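PDB 5C0P: endo-arabinase from Bacteroides thetaiotaomicron, which probably hydrolyses glycosidic bonds in the arabinan backbone, as a metal-binding member of glycoside hydrolase family 43. Local coordinates for residues Thr158-Ile163 against Lys184-Pro189; Arg153-Thr158 against Gly201-Ala206; Gly270-Ser275 against Ile291-Gly296. One frame throughout, in Å; residues are numbered along the deposited sequence.

Contact 1 of 3, residues Thr158-Ile163 against Lys184-Pro189. With MG (magnesium ion), chain B.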
# COMPACT_ATOMS: atom_id res chain seq x y z
N THR A 158 18.25 5.00 -4.62
CA THR A 158 19.00 3.86 -4.10
C THR A 158 19.54 2.89 -5.15
O THR A 158 20.35 2.02 -4.83
CB THR A 158 18.15 3.04 -3.10
OG1 THR A 158 16.99 2.53 -3.77
CG2 THR A 158 17.72 3.91 -1.95
N ILE A 159 19.08 3.06 -6.40
CA ILE A 159 19.40 2.17 -7.52
C ILE A 159 18.73 0.80 -7.39
O ILE A 159 17.81 0.48 -8.16
CB ILE A 159 20.92 2.03 -7.80
CG1 ILE A 159 21.60 3.40 -7.76
CG2 ILE A 159 21.14 1.37 -9.15
CD1 ILE A 159 21.01 4.42 -8.71
N ASP A 160 19.19 -0.00 -6.44
CA ASP A 160 18.49 -1.21 -6.04
C ASP A 160 17.46 -0.76 -5.01
O ASP A 160 17.82 -0.38 -3.89
CB ASP A 160 19.48 -2.21 -5.43
CG ASP A 160 19.05 -3.66 -5.61
OD1 ASP A 160 17.94 -3.91 -6.12
OD2 ASP A 160 19.85 -4.56 -5.24
N GLY A 161 16.18 -0.75 -5.40
CA GLY A 161 15.11 -0.26 -4.54
C GLY A 161 15.11 -1.01 -3.22
O GLY A 161 15.48 -2.18 -3.18
N GLU A 162 14.71 -0.32 -2.15
CA GLU A 162 14.80 -0.86 -0.81
C GLU A 162 13.43 -0.87 -0.13
O GLU A 162 12.61 0.01 -0.38
CB GLU A 162 15.79 -0.04 0.01
CG GLU A 162 17.24 -0.15 -0.50
CD GLU A 162 18.21 0.82 0.16
OE1 GLU A 162 17.79 1.65 1.00
OE2 GLU A 162 19.42 0.74 -0.18
N ILE A 163 13.20 -1.85 0.72
CA ILE A 163 12.01 -1.88 1.56
C ILE A 163 12.43 -1.95 3.03
O ILE A 163 13.33 -2.72 3.39
CB ILE A 163 11.08 -3.06 1.18
CG1 ILE A 163 10.40 -2.76 -0.15
CG2 ILE A 163 10.02 -3.29 2.27
CD1 ILE A 163 9.55 -3.89 -0.72
N LYS A 184 16.52 -5.70 -0.65
CA LYS A 184 16.56 -4.91 -1.87
C LYS A 184 15.86 -5.71 -2.96
O LYS A 184 15.85 -6.93 -2.93
CB LYS A 184 18.01 -4.63 -2.25
CG LYS A 184 18.78 -3.90 -1.17
CD LYS A 184 20.21 -3.62 -1.57
CE LYS A 184 20.86 -2.67 -0.57
NZ LYS A 184 22.28 -2.37 -0.91
N ALA A 185 15.29 -5.00 -3.93
CA ALA A 185 14.48 -5.65 -4.96
C ALA A 185 15.23 -6.74 -5.73
O ALA A 185 14.63 -7.76 -6.12
CB ALA A 185 13.91 -4.61 -5.93
N SER A 186 16.53 -6.55 -5.94
CA SER A 186 17.31 -7.52 -6.71
C SER A 186 17.40 -8.90 -6.06
O SER A 186 17.83 -9.87 -6.69
CB SER A 186 18.73 -6.99 -6.95
OG SER A 186 19.45 -7.01 -5.74
N GLU A 187 17.00 -9.01 -4.79
CA GLU A 187 17.03 -10.29 -4.10
C GLU A 187 15.97 -11.26 -4.64
O GLU A 187 16.08 -12.47 -4.45
CB GLU A 187 16.86 -10.09 -2.60
CG GLU A 187 17.99 -9.28 -2.02
CD GLU A 187 17.90 -9.09 -0.52
OE1 GLU A 187 17.53 -10.06 0.20
OE2 GLU A 187 18.23 -7.97 -0.08
N ALA A 188 14.94 -10.71 -5.29
CA ALA A 188 13.92 -11.56 -5.92
C ALA A 188 14.39 -11.93 -7.31
O ALA A 188 14.70 -11.06 -8.12
CB ALA A 188 12.60 -10.83 -5.99
N PRO A 189 14.44 -13.24 -7.61
CA PRO A 189 15.00 -13.69 -8.89
C PRO A 189 14.17 -13.25 -10.10
O PRO A 189 14.69 -13.21 -11.21
CB PRO A 189 14.96 -15.21 -8.79
CG PRO A 189 14.73 -15.52 -7.37
CD PRO A 189 14.07 -14.36 -6.73
MG MG B . 21.74 1.23 -3.42
O HOH W 1 20.19 0.05 -2.57
O HOH W 2 22.16 -0.33 -4.71
O HOH W 3 21.38 2.70 -1.97
O HOH W 4 23.10 0.44 -2.09
O HOH W 5 23.14 2.48 -4.37

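Contact 2 of 3, residues Arg153-Thr158 against Gly201-Ala206. With MG (magnesium ion), chain B.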
# COMPACT_ATOMS: atom_id res chain seq x y z
N ARG A 153 12.19 2.91 -0.03
CA ARG A 153 13.08 4.00 -0.32
C ARG A 153 13.30 3.93 -1.82
O ARG A 153 13.77 2.90 -2.33
CB ARG A 153 14.40 3.85 0.43
CG ARG A 153 15.16 5.14 0.45
CD ARG A 153 16.46 5.05 1.20
NE ARG A 153 17.24 6.25 0.92
CZ ARG A 153 18.48 6.45 1.33
NH1 ARG A 153 19.09 5.51 2.04
NH2 ARG A 153 19.11 7.57 1.02
N GLU A 154 12.96 5.01 -2.50
CA GLU A 154 12.83 5.02 -3.95
C GLU A 154 14.10 4.67 -4.72
O GLU A 154 15.19 5.19 -4.45
CB GLU A 154 12.27 6.36 -4.44
CG GLU A 154 11.57 6.25 -5.79
CD GLU A 154 10.63 7.41 -6.08
OE1 GLU A 154 10.49 8.32 -5.23
OE2 GLU A 154 10.01 7.39 -7.16
N TRP A 155 13.94 3.81 -5.72
CA TRP A 155 15.04 3.30 -6.52
C TRP A 155 15.81 4.37 -7.29
O TRP A 155 16.98 4.18 -7.61
CB TRP A 155 14.54 2.23 -7.48
CG TRP A 155 13.70 2.78 -8.59
CD1 TRP A 155 12.39 3.18 -8.52
CD2 TRP A 155 14.11 3.00 -9.94
NE1 TRP A 155 11.97 3.64 -9.75
CE2 TRP A 155 13.01 3.54 -10.63
CE3 TRP A 155 15.31 2.80 -10.63
CZ2 TRP A 155 13.07 3.87 -11.99
CZ3 TRP A 155 15.37 3.13 -11.97
CH2 TRP A 155 14.26 3.66 -12.64
N LEU A 156 15.16 5.50 -7.58
CA LEU A 156 15.84 6.59 -8.26
C LEU A 156 16.98 7.14 -7.40
O LEU A 156 17.94 7.71 -7.91
CB LEU A 156 14.86 7.70 -8.60
CG LEU A 156 13.94 7.36 -9.77
CD1 LEU A 156 13.02 8.51 -10.10
CD2 LEU A 156 14.77 6.97 -10.98
N GLU A 157 16.85 6.94 -6.09
CA GLU A 157 17.86 7.35 -5.11
C GLU A 157 18.81 6.20 -4.77
O GLU A 157 20.02 6.38 -4.66
CB GLU A 157 17.13 7.85 -3.85
CG GLU A 157 18.02 8.24 -2.69
CD GLU A 157 17.30 9.13 -1.68
OE1 GLU A 157 16.84 8.62 -0.65
OE2 GLU A 157 17.19 10.35 -1.93
N THR A 158 18.25 5.00 -4.62
CA THR A 158 19.00 3.86 -4.10
C THR A 158 19.54 2.89 -5.15
O THR A 158 20.35 2.02 -4.83
CB THR A 158 18.15 3.04 -3.10
OG1 THR A 158 16.99 2.53 -3.77
CG2 THR A 158 17.72 3.91 -1.95
N GLY A 201 17.79 0.60 -12.66
CA GLY A 201 17.75 -0.01 -11.34
C GLY A 201 16.47 -0.80 -11.15
O GLY A 201 15.72 -1.03 -12.10
N ASN A 202 16.23 -1.20 -9.90
CA ASN A 202 15.12 -2.10 -9.58
C ASN A 202 14.11 -1.44 -8.65
O ASN A 202 14.47 -0.96 -7.57
CB ASN A 202 15.65 -3.37 -8.92
CG ASN A 202 16.71 -4.05 -9.75
OD1 ASN A 202 16.49 -4.34 -10.92
ND2 ASN A 202 17.89 -4.28 -9.15
N VAL A 203 12.85 -1.43 -9.07
CA VAL A 203 11.78 -0.78 -8.34
C VAL A 203 11.36 -1.58 -7.10
O VAL A 203 11.30 -2.81 -7.15
CB VAL A 203 10.56 -0.63 -9.26
CG1 VAL A 203 9.30 -0.18 -8.48
CG2 VAL A 203 10.87 0.32 -10.40
N THR A 204 11.10 -0.88 -6.00
CA THR A 204 10.31 -1.43 -4.90
C THR A 204 9.04 -0.59 -4.73
O THR A 204 9.12 0.63 -4.55
CB THR A 204 11.04 -1.46 -3.55
OG1 THR A 204 11.63 -0.18 -3.29
CG2 THR A 204 12.13 -2.53 -3.54
N ASP A 205 7.90 -1.27 -4.80
CA ASP A 205 6.59 -0.65 -4.59
C ASP A 205 5.79 -1.48 -3.58
O ASP A 205 5.94 -2.70 -3.49
CB ASP A 205 5.76 -0.63 -5.89
CG ASP A 205 6.10 0.53 -6.83
OD1 ASP A 205 6.81 1.48 -6.45
OD2 ASP A 205 5.58 0.50 -7.97
N ALA A 206 4.92 -0.80 -2.84
CA ALA A 206 3.74 -1.43 -2.23
C ALA A 206 3.90 -2.54 -1.19
O ALA A 206 3.12 -3.48 -1.19
CB ALA A 206 2.83 -1.93 -3.36
MG MG B . 21.74 1.23 -3.42
O HOH W 6 11.70 1.97 -5.32
O HOH W 3 21.38 2.70 -1.97
O HOH W 1 20.19 0.05 -2.57
O HOH W 5 23.14 2.48 -4.37
O HOH W 2 22.16 -0.33 -4.71
O HOH W 4 23.10 0.44 -2.09

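Contact 3 of 3, residues Gly270-Ser275 against Ile291-Gly296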
# COMPACT_ATOMS: atom_id res chain seq x y z
N GLY A 270 -15.68 -13.40 5.38
CA GLY A 270 -14.46 -14.03 5.85
C GLY A 270 -13.58 -14.60 4.76
O GLY A 270 -12.56 -15.22 5.06
N ARG A 271 -13.95 -14.39 3.49
CA ARG A 271 -13.17 -14.89 2.36
C ARG A 271 -11.96 -14.01 2.11
O ARG A 271 -12.10 -12.80 1.97
CB ARG A 271 -14.01 -14.89 1.08
CG ARG A 271 -15.06 -15.98 0.94
CD ARG A 271 -15.75 -15.88 -0.42
NE ARG A 271 -16.64 -14.72 -0.50
CZ ARG A 271 -16.81 -13.96 -1.58
NH1 ARG A 271 -17.64 -12.93 -1.55
NH2 ARG A 271 -16.14 -14.23 -2.70
N LEU A 272 -10.78 -14.62 2.01
CA LEU A 272 -9.58 -13.84 1.70
C LEU A 272 -9.58 -13.39 0.23
O LEU A 272 -9.84 -14.20 -0.69
CB LEU A 272 -8.32 -14.64 2.04
CG LEU A 272 -6.99 -13.89 2.04
CD1 LEU A 272 -6.93 -12.85 3.17
CD2 LEU A 272 -5.82 -14.88 2.17
N MSE A 273 -9.32 -12.10 0.03
CA MSE A 273 -9.33 -11.49 -1.30
C MSE A 273 -8.04 -10.72 -1.52
O MSE A 273 -7.42 -10.24 -0.58
CB MSE A 273 -10.48 -10.47 -1.42
CG MSE A 273 -11.83 -10.96 -0.95
SE MSE A 273 -12.61 -12.20 -2.21
CE MSE A 273 -12.88 -10.96 -3.66
N ILE A 274 -7.65 -10.58 -2.79
CA ILE A 274 -6.57 -9.68 -3.17
C ILE A 274 -7.15 -8.53 -4.00
O ILE A 274 -8.10 -8.72 -4.75
CB ILE A 274 -5.43 -10.42 -3.92
CG1 ILE A 274 -4.22 -9.50 -4.15
CG2 ILE A 274 -5.94 -10.99 -5.24
CD1 ILE A 274 -2.96 -10.25 -4.59
N SER A 275 -6.59 -7.34 -3.82
CA SER A 275 -6.95 -6.17 -4.62
C SER A 275 -5.68 -5.54 -5.18
O SER A 275 -4.73 -5.25 -4.43
CB SER A 275 -7.70 -5.16 -3.74
OG SER A 275 -7.95 -3.94 -4.43
N ILE A 291 -8.24 -15.10 -3.14
CA ILE A 291 -6.88 -15.61 -3.14
C ILE A 291 -6.74 -16.67 -2.06
O ILE A 291 -7.46 -16.65 -1.06
CB ILE A 291 -5.87 -14.46 -2.93
CG1 ILE A 291 -4.44 -14.94 -3.19
CG2 ILE A 291 -5.98 -13.89 -1.54
CD1 ILE A 291 -3.42 -13.81 -3.22
N TYR A 292 -5.85 -17.63 -2.29
CA TYR A 292 -5.75 -18.78 -1.42
C TYR A 292 -4.33 -19.00 -0.96
O TYR A 292 -3.37 -18.66 -1.66
CB TYR A 292 -6.25 -20.02 -2.16
CG TYR A 292 -7.68 -19.89 -2.64
CD1 TYR A 292 -8.73 -20.33 -1.85
CD2 TYR A 292 -7.98 -19.32 -3.87
CE1 TYR A 292 -10.04 -20.21 -2.27
CE2 TYR A 292 -9.29 -19.20 -4.30
CZ TYR A 292 -10.31 -19.64 -3.49
OH TYR A 292 -11.63 -19.53 -3.90
N ILE A 293 -4.19 -19.59 0.22
CA ILE A 293 -2.90 -19.94 0.77
C ILE A 293 -2.70 -21.44 0.61
O ILE A 293 -3.56 -22.24 0.97
CB ILE A 293 -2.81 -19.54 2.24
CG1 ILE A 293 -2.89 -18.01 2.36
CG2 ILE A 293 -1.53 -20.05 2.87
CD1 ILE A 293 -3.49 -17.54 3.65
N LYS A 294 -1.57 -21.82 0.03
CA LYS A 294 -1.25 -23.23 -0.14
C LYS A 294 0.21 -23.42 0.21
O LYS A 294 1.06 -22.70 -0.31
CB LYS A 294 -1.51 -23.68 -1.58
CG LYS A 294 -1.48 -25.19 -1.79
N ASP A 295 0.49 -24.36 1.11
CA ASP A 295 1.85 -24.62 1.55
C ASP A 295 2.55 -23.35 2.05
O ASP A 295 3.73 -23.12 1.79
CB ASP A 295 2.67 -25.30 0.44
CG ASP A 295 2.09 -26.65 0.03
OD1 ASP A 295 1.65 -27.41 0.92
OD2 ASP A 295 2.07 -26.94 -1.18
N GLY A 296 1.79 -22.52 2.75
CA GLY A 296 2.35 -21.39 3.45
C GLY A 296 2.63 -20.16 2.61
O GLY A 296 3.32 -19.25 3.05

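Contact 1 of 3, residues Thr158-Ile163 against Lys184-Pro189
Asp160 reaches across to Ser186 with its whole carboxylate. Its CB lies over the aliphatic part of Lys184, 4.2 Å from Lys184 CD. With CG swung anti to the backbone N (chi1 -151°), the head group is carried to the start of the 3-10 turn formed by residues 185-187. There Asp160 CG faces Ser186 OG at 3.4 Å, and the two oxygens divide the work. Asp160 OD1 takes the amide of Ser186 N at 3.0 Å, and Asp160 OD2 takes the hydroxyl Ser186 OG at a short 2.5 Å; each oxygen uses its syn lone pair. Asp160 OD2 also lies 3.5 Å from Lys184 CB. OD1 is reached by Asn202 ND2 as well, so the carboxylate is held from more than one direction.

Beside this clasp the backbones join directly, Ala185 N donating to Gly161 O at 2.9 Å. One step on, Glu162 and Lys184 form an antiparallel non-hydrogen-bonded pair with their side chains running alongside each other in the same direction. Glu162 OE2 and Lys184 NZ stay 4.3 Å apart, beyond a salt bridge. Glu162 OE1 instead meets Tyr164 OH, while OE2 accepts from two waters of the magnesium ion. The metal is bound by Thr158 O at 2.1 Å and by five waters, one of which also donates to Asp160 O.

Chemically, then, the carboxylate of Asp160 is turned toward donors and would probably remain ionised. Glu162 answers the metal through its hydration shell without touching it, and Lys184 NZ donates to another of those waters.

Contact 2 of 3, residues Arg153-Thr158 against Gly201-Ala206
Trp155 and Val203 bring their backbones within 5.5 Å, CA to CA, yet no direct hydrogen bond joins the two segments; a single water accepts from Trp155 N and from Thr204 N and bridges them. That water also lies in the plane of the indole, at its edge.

The tryptophan carries the packing. Its CG sits between the backbone N and the carbonyl carbon (chi1 71°), which turns the ring toward 201-206. Val203 CG2 stands over one face of the five-membered ring, 3.7 Å from its centroid and 18° off the normal, a CH-pi contact. Leu156 CD2 lies on the opposite face, toward the rim of the six-membered ring, so each face has an aliphatic neighbour. Nearer the backbone, Trp155 CB presses to 3.2 Å from Asn202 O. Trp155 CE3 comes 3.8 Å from Gly201 CA, on the side where any larger residue would place its CB, leaving hardly any room for one.

Behind the tryptophan, the short helix 155-158 begins at Glu154, its N-cap residue. Arg153 NE and NH2, side-on and in the guanidinium plane, both bond to Glu157 OE1 in a salt bridge, with NE at 2.9 Å; Met133 N donates to the same oxygen.

Farther along 201-206, Ala206 N donates to Asp136 OD2, the residue predicted to tune the catalytic acid. Packing a connection within one antiparallel sheet against the loop that leads into the first strand of the next fits the five-bladed beta-propeller of family 43, here probably close to its active centre.

Contact 3 of 3, residues Gly270-Ser275 against Ile291-Gly296
Between Leu272 and Ile291 the flat group that matters is a carbonyl, since no aromatic ring of either segment enters the contact. Ile291 N donates to Leu272 O at 3.1 Å in a nearly straight bond, 169° at the hydrogen. The donor nevertheless stands well above the carbonyl plane, 39° out of it, and is not on a lone pair. Ile291 CG2 meets the following peptide, 3.8 Å from the carbonyl carbon of the selenomethionine Met273.

Around this bond the contact is aliphatic. Ile291 is wedged between Leu272 and Ile274, which both leave strand 272-278 toward it. Its CG2 branch lies 3.7 Å from Leu272 CG. Its other branch, sent anti to the backbone N (chi1 -169°), ends with Ile291 CD1 at 3.8 Å from Ile274 CD1. Leu272 has a second neighbour farther along the loop: its CD2 meets Ile293 CD1 at 3.8 Å, the two side chains crossing at about a right angle. Phe298, the last residue, packs on Leu272, Ile291 and Ile293, and Tyr210 of strand 205-211 touches Leu272 and Ile293.

With an alanine in place of Leu272, Ile293 CD1 is likely to lose its partner on the strand and a gap would probably open beside Ile291 CG2.

Ile274 pairs with Thr289 through the backbone, so the bond from Ile291 adds one more link just after strand 285-290 ends. Beyond it, the loop is held to the strand by packing of aliphatic side chains, that is by apolar burial and dispersion, with no charge involved.

Contacts 1 and 2 are neighbours, their centres 7 Å apart, and both include Thr158. Contact 1 is nested inside the chain loop that contact 2 closes, and Asn202 stitches them together, its backbone pairing with Ile159 and Gly161. Both lie where the sheet ending in strand 178-184 meets the one opened by strand 205-211, beside the same hydrated magnesium ion. Contact 3 follows later in the sequence, in the last sheet, which starts at strand 260-266; its centre is 26 and 27 Å from those of contacts 1 and 2. Contact 1 thus closes up one propeller blade, contact 2 joins it to the lead-in of the next, and contact 3 fixes the loop after the final blade.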